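Local coordinates for putative cell filamentation protein (Bartonella quintana, PDB 4N67), which binds ADP through a Fic domain and is probably a secreted effector that transfers AMP onto target proteins in host cells, at residues A[174-188]-A[204-218]. The protein carries 2 engineered substitutions. Residues are numbered along the deposited sequence; the frame is centred on the assembly and turned at random.
Sequences AGYKIDFSLITKERM and MKDLFEDITHPQKSL
I211 carries the middle of this contact: CG1 between the backbone N and the carbonyl carbon (chi1 68°) sends CD1 over one face of the F180 ring (CH-pi, 3.8 Å to the centroid) and onto I178 CG2, and leaves CG2 for I183 CG2. F180 and F208 meet obliquely through their CZ atoms, ring planes 87° apart, and M167 of helix 164-174 touches both. I183 CD1 packs tightly against L207 CD1 at 3.4 Å, and the flexible thioether of M188 bends to bring CE to M204 SD. Extended R187 forms a salt bridge with D210, NH1 and NH2 both meeting OD2 end-on in the guanidinium plane (2.8 Å from NH2). K177 and H213 form an antiparallel hydrogen-bonded pair, K177 N to H213 O at 2.8 Å, and K177 CB covers one imidazole face. H213 ND1 donates to P214 O from above the carbonyl plane, which should restrain the ring's rotation. L218 CD2 sits over the Y176 ring, whose OH bonds to L133 O and which stacks on F138. G175, at positive phi, closes a Schellman motif after helix 164-174, where a CB would jam against the preceding carbonyl O; its O accepts from Q215 N at 2.8 Å. A short two-stranded antiparallel ribbon, continued by the following loop and the start of helix 185-198 packing on helix 202-211, links helices of the Fic domain, with M188 lining the ADP pocket.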
loop_
_atom_site.group_PDB
_atom_site.type_symbol
_atom_site.label_atom_id
_atom_site.label_comp_id
_atom_site.label_asym_id
_atom_site.label_seq_id
_atom_site.Cartn_x
_atom_site.Cartn_y
_atom_site.Cartn_z
ATOM N N ALA A 174 -16.693 2.363 6.226
ATOM C CA ALA A 174 -17.723 2.964 5.353
ATOM C C ALA A 174 -18.889 2.030 5.137
ATOM O O ALA A 174 -19.823 2.418 4.409
ATOM C CB ALA A 174 -17.134 3.345 4.014
ATOM N N GLY A 175 -18.831 0.834 5.735
ATOM C CA GLY A 175 -19.891 -0.182 5.590
ATOM C C GLY A 175 -19.738 -1.144 4.422
ATOM O O GLY A 175 -20.684 -1.831 4.063
ATOM N N TYR A 176 -18.552 -1.242 3.849
ATOM C CA TYR A 176 -18.326 -2.139 2.698
ATOM C C TYR A 176 -17.189 -3.115 2.960
ATOM O O TYR A 176 -16.143 -2.740 3.530
ATOM C CB TYR A 176 -17.999 -1.305 1.470
ATOM C CG TYR A 176 -19.179 -0.553 0.910
ATOM C CD1 TYR A 176 -20.095 -1.202 0.110
ATOM C CD2 TYR A 176 -19.413 0.813 1.202
ATOM C CE1 TYR A 176 -21.197 -0.560 -0.407
ATOM C CE2 TYR A 176 -20.520 1.457 0.684
ATOM C CZ TYR A 176 -21.414 0.774 -0.123
ATOM O OH TYR A 176 -22.555 1.386 -0.654
ATOM N N LYS A 177 -17.375 -4.369 2.545
ATOM C CA LYS A 177 -16.339 -5.371 2.620
ATOM C C LYS A 177 -15.607 -5.364 1.287
ATOM O O LYS A 177 -16.217 -5.589 0.266
ATOM C CB LYS A 177 -16.908 -6.777 2.871
ATOM C CG LYS A 177 -15.795 -7.807 2.898
ATOM C CD LYS A 177 -16.193 -9.172 3.408
ATOM C CE LYS A 177 -14.985 -10.095 3.390
ATOM N NZ LYS A 177 -13.814 -9.552 4.116
ATOM N N ILE A 178 -14.295 -5.118 1.307
ATOM C CA ILE A 178 -13.457 -5.155 0.094
ATOM C C ILE A 178 -12.575 -6.384 0.239
ATOM O O ILE A 178 -11.821 -6.481 1.209
ATOM C CB ILE A 178 -12.590 -3.889 -0.046
ATOM C CG1 ILE A 178 -13.473 -2.640 -0.141
ATOM C CG2 ILE A 178 -11.649 -4.008 -1.248
ATOM C CD1 ILE A 178 -12.693 -1.331 -0.208
ATOM N N ASP A 179 -12.685 -7.317 -0.711
ATOM C CA ASP A 179 -12.014 -8.638 -0.601
ATOM C C ASP A 179 -11.109 -8.889 -1.799
ATOM O O ASP A 179 -11.551 -9.346 -2.863
ATOM C CB ASP A 179 -13.063 -9.745 -0.428
ATOM C CG ASP A 179 -12.438 -11.116 -0.138
ATOM O OD1 ASP A 179 -11.183 -11.224 -0.218
ATOM O OD2 ASP A 179 -13.214 -12.044 0.158
ATOM N N PHE A 180 -9.820 -8.615 -1.626
ATOM C CA PHE A 180 -8.887 -8.693 -2.746
ATOM C C PHE A 180 -8.574 -10.112 -3.144
ATOM O O PHE A 180 -8.061 -10.325 -4.227
ATOM C CB PHE A 180 -7.585 -7.966 -2.432
ATOM C CG PHE A 180 -7.730 -6.474 -2.413
ATOM C CD1 PHE A 180 -7.622 -5.760 -3.578
ATOM C CD2 PHE A 180 -7.916 -5.788 -1.220
ATOM C CE1 PHE A 180 -7.713 -4.385 -3.595
ATOM C CE2 PHE A 180 -8.021 -4.400 -1.220
ATOM C CZ PHE A 180 -7.914 -3.693 -2.401
ATOM N N SER A 181 -8.916 -11.047 -2.262
ATOM C CA SER A 181 -8.741 -12.489 -2.543
ATOM C C SER A 181 -9.632 -12.970 -3.677
ATOM O O SER A 181 -9.401 -14.055 -4.235
ATOM C CB SER A 181 -8.975 -13.318 -1.273
ATOM O OG SER A 181 -10.330 -13.549 -0.977
ATOM N N LEU A 182 -10.653 -12.193 -4.032
ATOM C CA LEU A 182 -11.551 -12.533 -5.133
ATOM C C LEU A 182 -10.936 -12.388 -6.522
ATOM O O LEU A 182 -11.524 -12.839 -7.506
ATOM C CB LEU A 182 -12.831 -11.691 -5.046
ATOM C CG LEU A 182 -13.689 -12.026 -3.840
ATOM C CD1 LEU A 182 -14.757 -10.962 -3.622
ATOM C CD2 LEU A 182 -14.327 -13.391 -4.008
ATOM N N ILE A 183 -9.757 -11.779 -6.609
ATOM C CA ILE A 183 -9.087 -11.560 -7.885
ATOM C C ILE A 183 -7.629 -11.985 -7.807
ATOM O O ILE A 183 -7.109 -12.224 -6.730
ATOM C CB ILE A 183 -9.144 -10.084 -8.309
ATOM C CG1 ILE A 183 -8.533 -9.194 -7.214
ATOM C CG2 ILE A 183 -10.581 -9.687 -8.637
ATOM C CD1 ILE A 183 -8.113 -7.843 -7.715
ATOM N N THR A 184 -7.001 -12.079 -8.975
ATOM C CA THR A 184 -5.612 -12.476 -9.089
ATOM C C THR A 184 -4.703 -11.268 -8.957
ATOM O O THR A 184 -5.133 -10.140 -9.159
ATOM C CB THR A 184 -5.343 -13.132 -10.456
ATOM O OG1 THR A 184 -5.747 -12.244 -11.512
ATOM C CG2 THR A 184 -6.122 -14.430 -10.600
ATOM N N LYS A 185 -3.438 -11.518 -8.634
ATOM C CA LYS A 185 -2.396 -10.494 -8.683
ATOM C C LYS A 185 -2.317 -9.863 -10.069
ATOM O O LYS A 185 -2.145 -8.656 -10.204
ATOM C CB LYS A 185 -1.037 -11.117 -8.343
ATOM N N GLU A 186 -2.434 -10.686 -11.102
ATOM C CA GLU A 186 -2.305 -10.213 -12.466
ATOM C C GLU A 186 -3.365 -9.176 -12.776
ATOM O O GLU A 186 -3.085 -8.180 -13.424
ATOM C CB GLU A 186 -2.380 -11.373 -13.475
ATOM C CG GLU A 186 -1.213 -12.363 -13.408
ATOM C CD GLU A 186 -1.157 -13.153 -12.100
ATOM O OE1 GLU A 186 -2.226 -13.569 -11.614
ATOM O OE2 GLU A 186 -0.048 -13.366 -11.550
ATOM N N ARG A 187 -4.600 -9.414 -12.321
ATOM C CA ARG A 187 -5.663 -8.467 -12.544
ATOM C C ARG A 187 -5.399 -7.142 -11.810
ATOM O O ARG A 187 -5.679 -6.070 -12.350
ATOM C CB ARG A 187 -6.993 -9.020 -12.066
ATOM C CG ARG A 187 -8.122 -8.087 -12.458
ATOM C CD ARG A 187 -9.504 -8.655 -12.298
ATOM N NE ARG A 187 -10.439 -7.573 -12.573
ATOM C CZ ARG A 187 -11.729 -7.599 -12.314
ATOM N NH1 ARG A 187 -12.298 -8.680 -11.794
ATOM N NH2 ARG A 187 -12.450 -6.538 -12.607
ATOM N N MET A 188 -4.915 -7.239 -10.583
ATOM C CA MET A 188 -4.542 -6.045 -9.809
ATOM C C MET A 188 -3.433 -5.266 -10.522
ATOM O O MET A 188 -3.521 -4.057 -10.703
ATOM C CB MET A 188 -4.090 -6.456 -8.403
ATOM C CG MET A 188 -3.646 -5.342 -7.462
ATOM S SD MET A 188 -5.022 -4.418 -6.772
ATOM C CE MET A 188 -5.110 -3.113 -7.972
ATOM N N MET A 204 -9.561 -0.218 -12.856
ATOM C CA MET A 204 -9.536 -0.163 -11.387
ATOM C C MET A 204 -10.942 -0.036 -10.815
ATOM O O MET A 204 -11.226 -0.654 -9.782
ATOM C CB MET A 204 -8.662 0.990 -10.877
ATOM C CG MET A 204 -8.300 0.886 -9.397
ATOM S SD MET A 204 -7.221 -0.487 -8.985
ATOM C CE MET A 204 -5.675 0.163 -9.614
ATOM N N LYS A 205 -11.782 0.776 -11.457
ATOM C CA LYS A 205 -13.178 0.902 -11.035
ATOM C C LYS A 205 -13.878 -0.456 -11.094
ATOM O O LYS A 205 -14.544 -0.859 -10.149
ATOM C CB LYS A 205 -13.892 1.935 -11.898
ATOM C CG LYS A 205 -15.385 2.048 -11.628
ATOM C CD LYS A 205 -16.070 2.939 -12.647
ATOM C CE LYS A 205 -16.118 2.324 -14.033
ATOM N NZ LYS A 205 -17.386 1.628 -14.404
ATOM N N ASP A 206 -13.675 -1.192 -12.180
ATOM C CA ASP A 206 -14.318 -2.489 -12.355
ATOM C C ASP A 206 -13.839 -3.481 -11.297
ATOM O O ASP A 206 -14.604 -4.311 -10.804
ATOM C CB ASP A 206 -14.024 -3.046 -13.756
ATOM C CG ASP A 206 -14.720 -2.270 -14.877
ATOM O OD1 ASP A 206 -15.581 -1.403 -14.613
ATOM O OD2 ASP A 206 -14.390 -2.541 -16.056
ATOM N N LEU A 207 -12.538 -3.435 -11.019
ATOM C CA LEU A 207 -11.919 -4.271 -10.014
ATOM C C LEU A 207 -12.603 -4.042 -8.651
ATOM O O LEU A 207 -13.030 -4.988 -8.000
ATOM C CB LEU A 207 -10.408 -3.965 -9.944
ATOM C CG LEU A 207 -9.601 -4.850 -8.991
ATOM C CD1 LEU A 207 -8.131 -4.918 -9.453
ATOM C CD2 LEU A 207 -9.703 -4.396 -7.549
ATOM N N PHE A 208 -12.726 -2.788 -8.255
ATOM C CA PHE A 208 -13.336 -2.494 -6.948
ATOM C C PHE A 208 -14.810 -2.867 -6.923
ATOM O O PHE A 208 -15.268 -3.406 -5.950
ATOM C CB PHE A 208 -13.062 -1.055 -6.474
ATOM C CG PHE A 208 -11.732 -0.913 -5.794
ATOM C CD1 PHE A 208 -10.566 -0.625 -6.513
ATOM C CD2 PHE A 208 -11.623 -1.149 -4.433
ATOM C CE1 PHE A 208 -9.347 -0.577 -5.872
ATOM C CE2 PHE A 208 -10.410 -1.083 -3.795
ATOM C CZ PHE A 208 -9.281 -0.805 -4.507
ATOM N N GLU A 209 -15.532 -2.636 -8.006
ATOM C CA GLU A 209 -16.900 -3.166 -8.070
ATOM C C GLU A 209 -16.947 -4.671 -7.830
ATOM O O GLU A 209 -17.817 -5.176 -7.091
ATOM C CB GLU A 209 -17.571 -2.837 -9.399
ATOM C CG GLU A 209 -17.812 -1.359 -9.629
ATOM C CD GLU A 209 -18.527 -1.060 -10.942
ATOM O OE1 GLU A 209 -18.720 -1.986 -11.774
ATOM O OE2 GLU A 209 -18.916 0.113 -11.138
ATOM N N ASP A 210 -16.038 -5.394 -8.469
ATOM C CA ASP A 210 -16.063 -6.845 -8.449
ATOM C C ASP A 210 -15.720 -7.478 -7.118
ATOM O O ASP A 210 -16.153 -8.598 -6.853
ATOM C CB ASP A 210 -15.152 -7.428 -9.547
ATOM C CG ASP A 210 -15.764 -7.320 -10.936
ATOM O OD1 ASP A 210 -16.977 -7.064 -11.045
ATOM O OD2 ASP A 210 -14.998 -7.465 -11.906
ATOM N N ILE A 211 -14.992 -6.765 -6.265
ATOM C CA ILE A 211 -14.539 -7.340 -5.001
ATOM C C ILE A 211 -15.199 -6.718 -3.786
ATOM O O ILE A 211 -14.811 -7.031 -2.679
ATOM C CB ILE A 211 -13.007 -7.229 -4.848
ATOM C CG1 ILE A 211 -12.539 -5.776 -4.670
ATOM C CG2 ILE A 211 -12.325 -7.894 -6.039
ATOM C CD1 ILE A 211 -11.041 -5.628 -4.386
ATOM N N THR A 212 -16.205 -5.868 -3.987
ATOM C CA THR A 212 -16.826 -5.139 -2.872
ATOM C C THR A 212 -18.287 -5.526 -2.718
ATOM O O THR A 212 -19.011 -5.698 -3.707
ATOM C CB THR A 212 -16.725 -3.612 -3.100
ATOM O OG1 THR A 212 -15.354 -3.246 -3.267
ATOM C CG2 THR A 212 -17.285 -2.836 -1.915
ATOM N N HIS A 213 -18.732 -5.681 -1.474
ATOM C CA HIS A 213 -20.162 -5.760 -1.192
ATOM C C HIS A 213 -20.490 -4.999 0.075
ATOM O O HIS A 213 -19.626 -4.837 0.928
ATOM C CB HIS A 213 -20.657 -7.226 -1.118
ATOM C CG HIS A 213 -20.099 -8.030 0.025
ATOM N ND1 HIS A 213 -20.501 -7.878 1.337
ATOM C CD2 HIS A 213 -19.197 -9.034 0.026
ATOM C CE1 HIS A 213 -19.873 -8.762 2.089
ATOM N NE2 HIS A 213 -19.071 -9.462 1.322
ATOM N N PRO A 214 -21.733 -4.505 0.190
ATOM C CA PRO A 214 -22.101 -3.865 1.443
ATOM C C PRO A 214 -22.161 -4.865 2.595
ATOM O O PRO A 214 -22.616 -5.988 2.420
ATOM C CB PRO A 214 -23.468 -3.263 1.143
ATOM C CG PRO A 214 -24.024 -4.123 0.075
ATOM C CD PRO A 214 -22.849 -4.494 -0.775
ATOM N N GLN A 215 -21.707 -4.467 3.779
ATOM C CA GLN A 215 -21.750 -5.377 4.936
ATOM C C GLN A 215 -23.187 -5.533 5.449
ATOM O O GLN A 215 -24.031 -4.693 5.170
ATOM C CB GLN A 215 -20.828 -4.891 6.063
ATOM C CG GLN A 215 -19.363 -4.756 5.629
ATOM C CD GLN A 215 -18.433 -4.148 6.680
ATOM O OE1 GLN A 215 -18.693 -3.075 7.247
ATOM N NE2 GLN A 215 -17.324 -4.825 6.921
ATOM N N LYS A 216 -23.429 -6.598 6.216
ATOM C CA LYS A 216 -24.749 -6.854 6.839
ATOM C C LYS A 216 -25.354 -5.637 7.525
ATOM O O LYS A 216 -26.518 -5.312 7.304
ATOM C CB LYS A 216 -24.661 -7.995 7.865
ATOM N N SER A 217 -24.555 -4.971 8.357
ATOM C CA SER A 217 -24.985 -3.764 9.062
ATOM C C SER A 217 -25.469 -2.657 8.119
ATOM O O SER A 217 -26.489 -2.025 8.369
ATOM C CB SER A 217 -23.846 -3.249 9.967
ATOM O OG SER A 217 -22.567 -3.576 9.435
ATOM N N LEU A 218 -24.746 -2.433 7.030
ATOM C CA LEU A 218 -25.146 -1.434 6.043
ATOM C C LEU A 218 -26.433 -1.858 5.313
ATOM O O LEU A 218 -27.254 -1.009 4.950
ATOM C CB LEU A 218 -24.002 -1.195 5.046
ATOM C CG LEU A 218 -24.106 0.058 4.177
ATOM C CD1 LEU A 218 -24.018 1.328 5.019
ATOM C CD2 LEU A 218 -23.031 0.058 3.109
#